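Local structure of DNA repair protein RecN (Deinococcus radiodurans, 4ABY) at residues R46-I51 against L100-F105; L56-G61 against T346-V351; G86-D91 against R119-A124; T150-H155 against P317-D322. The protein probably takes part in recombinational repair of double-strand DNA breaks and is represented here by its ATP-binding SMC-like head domain. All blocks are in the same frame, centred on the assembly; numbering follows the deposited sequence.

The four contacts illustrate how an ABC-type head is assembled from two sheets around the helix that follows the predicted ATP-binding loop. Contact 1 lies within the antiparallel sheet and contact 3 packs a loop on it; their centres are about 11 Å apart, and strands 99-105 and 116-122 are backbone-bonded neighbours. Contacts 2 and 4, about 12 Å apart, meet in the mixed sheet, where strands 318-321 and 348-352 are neighbours. Segment 56-61 passes from one sheet to the other. Along the chain, contacts 1 and 3 interlock, contact 4 follows both, and contact 2 encloses contacts 3 and 4. Helix 69-83, which carries part of the predicted ATP site, borders contacts 1 and 4.

Contact 1 (R46-I51 against L100-F105); sequences RNLATI and LLVTGF
Arg46 and Leu101 form an antiparallel, hydrogen-bonded beta pair, the last rung between strands 42-48 and 99-105 before the first chain turns away into a hairpin. Arg46 N donates to Leu101 O at 3.0 Å, and Leu101 N returns a bond to Arg46 O at 3.1 Å. On the face shared by these two residues the arginine chain is bent at its third torsion (chi3 53°), which swings the guanidinium back across its partner, so that Arg46 NH2 comes within 3.7 Å of Leu101 CB. The guanidinium meets CB obliquely, a van der Waals contact without a hydrogen bond; its charge has a long, weak ion pair with Glu99.

The corner at Asn47 ends the regular pairing. Beyond it a type II' turn from Leu48 to Ile51, closed by Ile51 N to Leu48 O at 2.9 Å, makes the tight beta hairpin joining strands 42-48 and 51-57, at one side of the antiparallel sheet found in ABC-type ATPase heads.

Leu48 supplies the apolar part of the contact. Its CG meets Leu100 CD2 at 4.1 Å, and its CD1 branch reaches Val102 CG2, also at 4.1 Å. Leu100 holds its CG between backbone N and carbonyl carbon (chi1 70°), a placement that lets CD2 face Leu48. Leu48 and Val102 rest on helix 69-83, against Ala79 and against Leu82 and Leu83 respectively, while Leu100 touches Leu92 and Ile93; the side chain of Leu48 is also about 4 Å from that of Ser74, a predicted ATP-binding residue.

Contact 2 (L56-G61 against T346-V351); sequences LELGGG and TRQVLV
Gly61 runs up against Gln348 with their CA atoms 4.2 Å apart, segments 58-61 and 347-350 being 130° apart in direction, and Val349 N donates to Gly61 O at 2.9 Å. Gly59, Gly60 and Gly61 bring the backbone close: Gly61 CA lies 3.4 Å from Arg347 O, and Gly60 has backbone angles at which a CB would collide with the preceding carbonyl oxygen. Gln348 extends over this glycine run, its CG anti to the backbone N (chi1 -178°), until NE2 lies 3.6 Å from Gly59 CA. Its OE1 is hydrogen-bonded to both Ser318 OG and Leu40 N. With an alanine at this position, Leu40 N and the Ser318 hydroxyl would probably lose their shared partner, and a gap is likely to open over Gly59. Further along, Leu58 crosses Leu350 at about a right angle, CD1 against CD2, with Phe65 and Tyr366 also touching Leu58. The segment 56-61 thus leads from the antiparallel sheet into strand 62-67, whose far end enters the predicted ATP-binding loop. Strand 348-352 lies between that strand and strand 318-321, the inserted-strand order characteristic of the ASCE class of P-loop NTPases.

Contact 3 (G86-D91 against R119-A124); sequences GRANHD and RRLSSA
The imidazole of His90 is strung between two backbone carbonyls, one from its own loop and one from the strand opposite. ND1 donates to Ala88 O at 3.1 Å, with that oxygen in the ring plane, while NE2 makes a weak, bent bond to Ser122 O, 2.7 Å away at the ring edge. The first bond ties down the ring's rotation; the second is too weak to settle the ring's ionisation. Its CG lies anti to the carbonyl carbon (chi1 -82°), beside the backbone N, which lays the imidazole along the loop and brings NE2 to Ser122 O.

At the other end of the contact Arg119 reaches across to Gly86. Its chain bends at chi2 (66°), and NH2 donates to Gly86 O at 2.7 Å, nearly in line with the carbonyl bond. NH1 has a weak bond to Leu82 O, so the guanidinium serves the last turn of helix 69-83 as well as the loop after it.

Between these polar ends sits Leu121, whose two branches touch neighbouring loop residues: CD2 packs on Ala88 CB at 3.8 Å and CD1 lies 3.4 Å from Asn89 O. Asn89 itself shapes the loop through an Asx turn, OD1 accepting from Asp91 N. The contact fastens the loop that follows the P-loop helix to strand 116-122 of the antiparallel sheet, part of the ABC-type head fold.

Contact 4 (T150-H155 against P317-D322); sequences TIHWQH and PSVVFD
The imidazole of His152 and the phenyl ring of Phe321 run alongside each other, their planes inclined at 33°. Their nearest atoms are His152 CD2 and Phe321 CE1 at 3.4 Å. One face of the imidazole carries Thr150 CG2, near the rim, and Val319 CG1 approaches CD2 obliquely. His152 ND1 is hydrogen-bonded to Ser156 OG. The indole of Trp153 has Asp322 O at its edge, 4.0 Å from CD1, and Gln154 CD over one face; its NE1 bonds to Glu323.

The backbones that carry these groups pair in parallel, strand 149-152 being weakly bonded. Val320 N donates to Thr150 O and His152 N to Val320 O, so Val320 is gripped through both its amide and its carbonyl. On the face of Ile151 and Val320, Ile151 CG1 packs on Val320 CB at 3.6 Å, with Ile76 of helix 69-83 also touching Val320.

Beyond His152, Gln154 folds back at its second torsion (chi2 86°), and NE2 donates to Asp322 OD2 at 2.9 Å in a nearly straight bond of 166°. The oxygen lies near the amide plane and is met on its anti side, with the donor somewhat tilted from the carboxylate plane. Replacing Gln154 by a leucine would probably leave Asp322 OD2 without this donor and the carboxylate less firmly oriented.

Asp322, about 4 Å by side chain from Lys73 of the predicted ATP site, follows a run of hydrophobic residues and precedes Glu323, as in the Walker B motif, while Gln154 occupies a position consistent with the Q-loop glutamine of ABC-type ATPases.

Contact 1 (R46-I51 against L100-F105)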
# COMPACT_ATOMS: atom_id res chain seq x y z
N ARG A 46 11.55 14.46 -13.85
CA ARG A 46 11.86 15.68 -14.58
C ARG A 46 10.61 16.56 -14.72
O ARG A 46 9.55 16.09 -15.13
CB ARG A 46 12.46 15.35 -15.95
CG ARG A 46 13.04 16.56 -16.68
CD ARG A 46 13.54 16.17 -18.06
NE ARG A 46 12.51 15.47 -18.83
CZ ARG A 46 11.59 16.07 -19.58
NH1 ARG A 46 11.55 17.40 -19.66
NH2 ARG A 46 10.69 15.35 -20.24
N ASN A 47 10.76 17.83 -14.37
CA ASN A 47 9.68 18.80 -14.46
C ASN A 47 8.41 18.38 -13.75
O ASN A 47 7.32 18.52 -14.29
CB ASN A 47 9.39 19.14 -15.92
CG ASN A 47 10.51 19.92 -16.57
OD1 ASN A 47 11.28 20.60 -15.90
ND2 ASN A 47 10.60 19.83 -17.89
N LEU A 48 8.54 17.87 -12.53
CA LEU A 48 7.39 17.56 -11.70
C LEU A 48 7.32 18.49 -10.50
O LEU A 48 8.18 18.45 -9.62
CB LEU A 48 7.42 16.09 -11.25
CG LEU A 48 6.18 15.51 -10.58
CD1 LEU A 48 6.23 14.00 -10.62
CD2 LEU A 48 6.00 16.00 -9.16
N ALA A 49 6.30 19.34 -10.47
CA ALA A 49 6.07 20.27 -9.36
C ALA A 49 7.26 21.19 -9.10
O ALA A 49 7.53 22.10 -9.89
CB ALA A 49 5.72 19.51 -8.11
N THR A 50 7.95 20.97 -7.99
CA THR A 50 9.08 21.80 -7.61
C THR A 50 10.41 21.17 -8.02
O THR A 50 11.47 21.53 -7.52
CB THR A 50 9.12 22.03 -6.09
OG1 THR A 50 9.34 20.78 -5.42
CG2 THR A 50 7.82 22.63 -5.61
N ILE A 51 10.33 20.20 -8.93
CA ILE A 51 11.49 19.43 -9.32
C ILE A 51 11.80 19.61 -10.80
O ILE A 51 11.05 19.17 -11.66
CB ILE A 51 11.26 17.94 -9.06
CG1 ILE A 51 11.00 17.70 -7.58
CG2 ILE A 51 12.45 17.13 -9.53
CD1 ILE A 51 10.55 16.29 -7.26
N LEU A 100 6.36 16.53 -18.28
CA LEU A 100 7.12 15.87 -17.24
C LEU A 100 7.39 14.42 -17.59
O LEU A 100 6.72 13.84 -18.44
CB LEU A 100 6.40 15.97 -15.89
CG LEU A 100 5.10 15.20 -15.62
CD1 LEU A 100 5.34 13.71 -15.49
CD2 LEU A 100 4.47 15.74 -14.35
N LEU A 101 8.38 13.83 -16.92
CA LEU A 101 8.76 12.45 -17.16
C LEU A 101 9.14 11.78 -15.86
O LEU A 101 9.85 12.36 -15.04
CB LEU A 101 9.95 12.40 -18.12
CG LEU A 101 10.60 11.03 -18.30
CD1 LEU A 101 9.86 10.22 -19.35
CD2 LEU A 101 12.05 11.20 -18.68
N VAL A 102 8.67 10.56 -15.66
CA VAL A 102 9.02 9.80 -14.47
C VAL A 102 9.54 8.42 -14.85
O VAL A 102 8.78 7.58 -15.31
CB VAL A 102 7.81 9.62 -13.54
CG1 VAL A 102 8.22 8.86 -12.30
CG2 VAL A 102 7.22 10.98 -13.18
N THR A 103 10.83 8.19 -14.65
CA THR A 103 11.43 6.90 -14.94
C THR A 103 11.82 6.19 -13.65
O THR A 103 12.39 6.80 -12.75
CB THR A 103 12.67 7.04 -15.85
OG1 THR A 103 12.40 7.98 -16.90
CG2 THR A 103 13.05 5.70 -16.47
N GLY A 104 11.50 4.90 -13.56
CA GLY A 104 11.86 4.10 -12.40
C GLY A 104 12.61 2.84 -12.77
O GLY A 104 12.25 2.16 -13.73
N PHE A 105 13.65 2.50 -12.01
CA PHE A 105 14.46 1.32 -12.30
C PHE A 105 14.47 0.32 -11.15
O PHE A 105 14.79 0.68 -10.02
CB PHE A 105 15.89 1.73 -12.63
CG PHE A 105 16.00 2.71 -13.75
CD1 PHE A 105 15.73 4.05 -13.54
CD2 PHE A 105 16.36 2.29 -15.02
CE1 PHE A 105 15.83 4.96 -14.57
CE2 PHE A 105 16.46 3.20 -16.06
CZ PHE A 105 16.19 4.54 -15.83

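Contact 2 (L56-G61 against T346-V351)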
# COMPACT_ATOMS: atom_id res chain seq x y z
N LEU A 56 17.54 10.06 -8.23
CA LEU A 56 17.68 9.57 -6.87
C LEU A 56 18.03 8.10 -6.83
O LEU A 56 17.24 7.24 -7.22
CB LEU A 56 16.40 9.82 -6.07
CG LEU A 56 16.40 9.29 -4.64
CD1 LEU A 56 17.38 10.07 -3.78
CD2 LEU A 56 15.00 9.33 -4.04
N GLU A 57 19.24 7.81 -6.36
CA GLU A 57 19.63 6.44 -6.08
C GLU A 57 19.13 6.11 -4.69
O GLU A 57 19.79 6.42 -3.69
CB GLU A 57 21.15 6.30 -6.13
CG GLU A 57 21.64 4.91 -6.48
CD GLU A 57 22.03 4.80 -7.94
OE1 GLU A 57 22.93 5.56 -8.37
OE2 GLU A 57 21.45 3.96 -8.66
N LEU A 58 17.96 5.51 -4.61
CA LEU A 58 17.43 5.09 -3.32
C LEU A 58 17.28 3.59 -3.31
O LEU A 58 16.78 3.00 -4.27
CB LEU A 58 16.09 5.77 -3.02
CG LEU A 58 14.79 5.09 -3.46
CD1 LEU A 58 13.62 5.80 -2.81
CD2 LEU A 58 14.63 5.08 -4.96
N GLY A 59 17.72 2.95 -2.23
CA GLY A 59 17.55 1.52 -2.10
C GLY A 59 17.59 1.09 -0.66
O GLY A 59 17.96 1.88 0.21
N GLY A 60 17.19 -0.15 -0.39
CA GLY A 60 17.38 -0.72 0.94
C GLY A 60 16.13 -1.28 1.58
O GLY A 60 15.39 -2.06 0.97
N GLY A 61 15.90 -0.91 2.83
CA GLY A 61 14.71 -1.36 3.53
C GLY A 61 13.82 -0.17 3.80
O GLY A 61 13.06 0.26 2.93
N THR A 346 11.79 -7.34 5.18
CA THR A 346 11.51 -8.13 3.99
C THR A 346 11.19 -7.23 2.80
O THR A 346 11.13 -7.70 1.66
CB THR A 346 10.33 -9.09 4.24
OG1 THR A 346 9.37 -8.47 5.11
CG2 THR A 346 10.82 -10.38 4.89
N ARG A 347 11.01 -5.94 3.06
CA ARG A 347 10.56 -5.03 2.00
C ARG A 347 11.31 -3.74 1.98
O ARG A 347 12.11 -3.45 2.87
CB ARG A 347 9.09 -4.69 2.19
CG ARG A 347 8.15 -5.32 1.18
CD ARG A 347 7.61 -6.64 1.66
NE ARG A 347 7.24 -7.49 0.53
CZ ARG A 347 6.96 -8.78 0.67
NH1 ARG A 347 7.00 -9.31 1.89
NH2 ARG A 347 6.63 -9.53 -0.37
N GLN A 348 11.07 -2.96 0.93
CA GLN A 348 11.51 -1.58 0.86
C GLN A 348 10.28 -0.75 1.16
O GLN A 348 9.32 -0.77 0.39
CB GLN A 348 12.03 -1.25 -0.54
CG GLN A 348 12.56 0.16 -0.72
CD GLN A 348 12.93 0.47 -2.16
OE1 GLN A 348 12.27 0.02 -3.09
NE2 GLN A 348 13.99 1.23 -2.35
N VAL A 349 10.29 -0.05 2.29
CA VAL A 349 9.17 0.81 2.66
C VAL A 349 9.59 2.27 2.54
O VAL A 349 10.63 2.68 3.05
CB VAL A 349 8.63 0.48 4.07
CG1 VAL A 349 9.11 -0.89 4.52
CG2 VAL A 349 9.04 1.54 5.06
N LEU A 350 8.77 3.04 1.84
CA LEU A 350 9.08 4.43 1.57
C LEU A 350 8.06 5.33 2.26
O LEU A 350 6.88 5.33 1.90
CB LEU A 350 9.07 4.68 0.07
CG LEU A 350 10.02 3.81 -0.76
CD1 LEU A 350 9.56 3.70 -2.20
CD2 LEU A 350 11.43 4.35 -0.69
N VAL A 351 8.50 6.08 3.25
CA VAL A 351 7.61 7.00 3.94
C VAL A 351 8.21 8.41 4.01
O VAL A 351 9.43 8.58 4.10
CB VAL A 351 7.29 6.53 5.37
CG1 VAL A 351 7.15 5.01 5.41
CG2 VAL A 351 8.35 6.98 6.34

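Contact 3 (G86-D91 against R119-A124)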
# COMPACT_ATOMS: atom_id res chain seq x y z
N GLY A 86 -1.52 5.51 -12.34
CA GLY A 86 -2.51 6.39 -11.76
C GLY A 86 -3.08 7.42 -12.74
O GLY A 86 -2.75 7.43 -13.92
N ARG A 87 -3.96 8.27 -12.22
CA ARG A 87 -4.57 9.33 -13.00
C ARG A 87 -3.51 10.13 -13.74
O ARG A 87 -2.37 10.19 -13.30
CB ARG A 87 -5.35 10.26 -12.07
CG ARG A 87 -5.95 11.48 -12.73
CD ARG A 87 -6.83 12.22 -11.74
NE ARG A 87 -7.77 11.31 -11.10
CZ ARG A 87 -7.60 10.79 -9.88
NH1 ARG A 87 -6.52 11.11 -9.17
NH2 ARG A 87 -8.51 9.97 -9.38
N ALA A 88 -3.90 10.73 -14.86
CA ALA A 88 -2.99 11.60 -15.60
C ALA A 88 -3.17 13.03 -15.12
O ALA A 88 -3.73 13.87 -15.83
CB ALA A 88 -3.25 11.50 -17.08
N ASN A 89 -2.70 13.30 -13.90
CA ASN A 89 -2.87 14.60 -13.28
C ASN A 89 -1.90 15.63 -13.86
O ASN A 89 -0.72 15.62 -13.53
CB ASN A 89 -2.68 14.48 -11.77
CG ASN A 89 -3.07 15.74 -11.04
OD1 ASN A 89 -3.50 16.72 -11.65
ND2 ASN A 89 -2.94 15.72 -9.72
N HIS A 90 -2.42 16.51 -14.70
CA HIS A 90 -1.58 17.52 -15.34
C HIS A 90 -1.14 18.62 -14.40
O HIS A 90 -0.28 19.43 -14.74
CB HIS A 90 -2.29 18.10 -16.56
CG HIS A 90 -2.17 17.25 -17.79
ND1 HIS A 90 -2.56 15.93 -17.82
CD2 HIS A 90 -1.69 17.53 -19.02
CE1 HIS A 90 -2.33 15.43 -19.02
NE2 HIS A 90 -1.80 16.38 -19.77
N ASP A 91 -1.74 18.66 -13.21
CA ASP A 91 -1.34 19.61 -12.19
C ASP A 91 0.09 19.30 -11.73
O ASP A 91 0.80 20.17 -11.23
CB ASP A 91 -2.29 19.55 -10.99
CG ASP A 91 -3.75 19.77 -11.38
OD1 ASP A 91 -4.01 20.05 -12.57
OD2 ASP A 91 -4.62 19.66 -10.49
N ARG A 119 6.45 7.15 -17.13
CA ARG A 119 5.20 7.83 -17.38
C ARG A 119 5.52 9.26 -17.78
O ARG A 119 6.19 9.98 -17.04
CB ARG A 119 4.33 7.80 -16.12
CG ARG A 119 2.95 8.41 -16.28
CD ARG A 119 2.09 7.60 -17.23
NE ARG A 119 0.68 7.99 -17.13
CZ ARG A 119 -0.16 7.48 -16.24
NH1 ARG A 119 0.25 6.55 -15.39
NH2 ARG A 119 -1.42 7.89 -16.21
N ARG A 120 5.07 9.66 -18.97
CA ARG A 120 5.29 11.02 -19.46
C ARG A 120 3.97 11.74 -19.62
O ARG A 120 3.06 11.24 -20.27
CB ARG A 120 6.01 10.99 -20.81
CG ARG A 120 6.25 12.37 -21.41
CD ARG A 120 6.90 12.28 -22.79
NE ARG A 120 5.95 11.85 -23.81
CZ ARG A 120 5.14 12.67 -24.48
NH1 ARG A 120 5.16 13.97 -24.24
NH2 ARG A 120 4.30 12.19 -25.40
N LEU A 121 3.85 12.91 -19.01
CA LEU A 121 2.66 13.72 -19.18
C LEU A 121 2.98 14.96 -20.00
O LEU A 121 3.97 15.64 -19.74
CB LEU A 121 2.08 14.12 -17.83
CG LEU A 121 1.43 12.99 -17.04
CD1 LEU A 121 0.79 13.55 -15.79
CD2 LEU A 121 0.41 12.26 -17.89
N SER A 122 2.15 15.24 -20.99
CA SER A 122 2.39 16.37 -21.86
C SER A 122 1.34 17.44 -21.65
O SER A 122 0.15 17.14 -21.54
CB SER A 122 2.39 15.92 -23.32
OG SER A 122 2.56 17.02 -24.19
N SER A 123 1.78 18.69 -21.58
CA SER A 123 0.87 19.82 -21.39
C SER A 123 -0.06 19.95 -22.59
O SER A 123 -1.09 20.63 -22.52
CB SER A 123 1.66 21.11 -21.19
OG SER A 123 0.79 22.23 -21.09
N ALA A 124 0.25 19.25 -23.65
CA ALA A 124 -0.59 19.21 -24.82
C ALA A 124 -1.91 18.57 -24.46
O ALA A 124 -2.95 18.97 -24.95
CB ALA A 124 0.06 18.45 -25.91

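Contact 4 (T150-H155 against P317-D322)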
# COMPACT_ATOMS: atom_id res chain seq x y z
N THR A 150 3.32 -0.60 -4.20
CA THR A 150 2.06 -0.47 -3.48
C THR A 150 2.08 0.87 -2.76
O THR A 150 2.89 1.07 -1.86
CB THR A 150 1.90 -1.56 -2.42
OG1 THR A 150 1.77 -2.84 -3.06
CG2 THR A 150 0.68 -1.30 -1.59
N ILE A 151 1.23 1.79 -3.17
CA ILE A 151 1.12 3.06 -2.45
C ILE A 151 -0.13 3.05 -1.60
O ILE A 151 -1.23 2.84 -2.11
CB ILE A 151 1.07 4.26 -3.40
CG1 ILE A 151 2.44 4.51 -4.02
CG2 ILE A 151 0.61 5.50 -2.65
CD1 ILE A 151 2.68 3.75 -5.28
N HIS A 152 0.02 3.30 -0.30
CA HIS A 152 -1.12 3.18 0.60
C HIS A 152 -1.82 4.49 0.94
O HIS A 152 -1.21 5.55 1.00
CB HIS A 152 -0.78 2.41 1.87
CG HIS A 152 -0.76 0.92 1.67
ND1 HIS A 152 -1.82 0.24 1.11
CD2 HIS A 152 0.18 0.00 1.95
CE1 HIS A 152 -1.52 -1.05 1.05
NE2 HIS A 152 -0.31 -1.22 1.56
N TRP A 153 -3.12 4.34 1.19
CA TRP A 153 -4.07 5.44 1.21
C TRP A 153 -4.42 5.71 -0.25
O TRP A 153 -5.47 5.29 -0.71
CB TRP A 153 -3.51 6.62 2.02
CG TRP A 153 -4.07 8.02 1.83
CD1 TRP A 153 -3.57 9.16 2.40
CD2 TRP A 153 -5.17 8.45 1.00
NE1 TRP A 153 -4.29 10.25 2.00
CE2 TRP A 153 -5.27 9.85 1.14
CE3 TRP A 153 -6.07 7.79 0.17
CZ2 TRP A 153 -6.24 10.59 0.47
CZ3 TRP A 153 -7.03 8.53 -0.49
CH2 TRP A 153 -7.10 9.92 -0.34
N GLN A 154 -3.53 6.34 -1.00
CA GLN A 154 -3.88 6.71 -2.38
C GLN A 154 -4.19 5.55 -3.33
O GLN A 154 -4.99 5.70 -4.25
CB GLN A 154 -2.82 7.62 -3.00
CG GLN A 154 -2.90 9.05 -2.55
CD GLN A 154 -2.14 9.29 -1.27
OE1 GLN A 154 -1.71 8.35 -0.60
NE2 GLN A 154 -1.96 10.56 -0.92
N HIS A 155 -3.56 4.40 -3.12
CA HIS A 155 -3.74 3.27 -4.04
C HIS A 155 -4.01 1.95 -3.33
O HIS A 155 -3.62 0.89 -3.81
CB HIS A 155 -2.53 3.12 -4.96
CG HIS A 155 -2.30 4.30 -5.86
ND1 HIS A 155 -2.91 4.44 -7.08
CD2 HIS A 155 -1.52 5.40 -5.70
CE1 HIS A 155 -2.52 5.57 -7.64
NE2 HIS A 155 -1.67 6.17 -6.83
N PRO A 317 7.57 -5.91 -3.56
CA PRO A 317 8.90 -5.62 -3.04
C PRO A 317 9.00 -4.24 -2.41
O PRO A 317 9.80 -4.04 -1.49
CB PRO A 317 9.79 -5.68 -4.29
CG PRO A 317 8.86 -5.58 -5.45
CD PRO A 317 7.59 -6.22 -5.00
N SER A 318 8.19 -3.29 -2.90
CA SER A 318 8.22 -1.92 -2.40
C SER A 318 6.83 -1.47 -1.99
O SER A 318 5.85 -1.78 -2.67
CB SER A 318 8.75 -0.97 -3.48
OG SER A 318 10.05 -1.35 -3.89
N VAL A 319 6.75 -0.77 -0.87
CA VAL A 319 5.48 -0.25 -0.35
C VAL A 319 5.62 1.21 0.08
O VAL A 319 6.66 1.62 0.57
CB VAL A 319 4.98 -1.08 0.84
CG1 VAL A 319 3.61 -0.59 1.29
CG2 VAL A 319 4.93 -2.56 0.47
N VAL A 320 4.57 1.99 -0.16
CA VAL A 320 4.59 3.41 0.19
C VAL A 320 3.42 3.79 1.09
O VAL A 320 2.27 3.47 0.80
CB VAL A 320 4.56 4.30 -1.07
CG1 VAL A 320 4.39 5.76 -0.68
CG2 VAL A 320 5.84 4.10 -1.88
N PHE A 321 3.73 4.49 2.17
CA PHE A 321 2.71 4.96 3.10
C PHE A 321 2.76 6.48 3.13
O PHE A 321 3.83 7.06 3.31
CB PHE A 321 2.95 4.40 4.50
CG PHE A 321 2.94 2.90 4.56
CD1 PHE A 321 1.75 2.20 4.75
CD2 PHE A 321 4.11 2.18 4.41
CE1 PHE A 321 1.74 0.82 4.81
CE2 PHE A 321 4.11 0.79 4.47
CZ PHE A 321 2.92 0.12 4.66
N ASP A 322 1.63 7.12 3.01
CA ASP A 322 1.57 8.54 3.09
C ASP A 322 0.83 8.97 4.32
O ASP A 322 -0.26 8.54 4.55
CB ASP A 322 0.76 9.07 1.94
CG ASP A 322 0.82 10.54 1.82
OD1 ASP A 322 1.80 11.14 2.25
OD2 ASP A 322 -0.11 11.11 1.27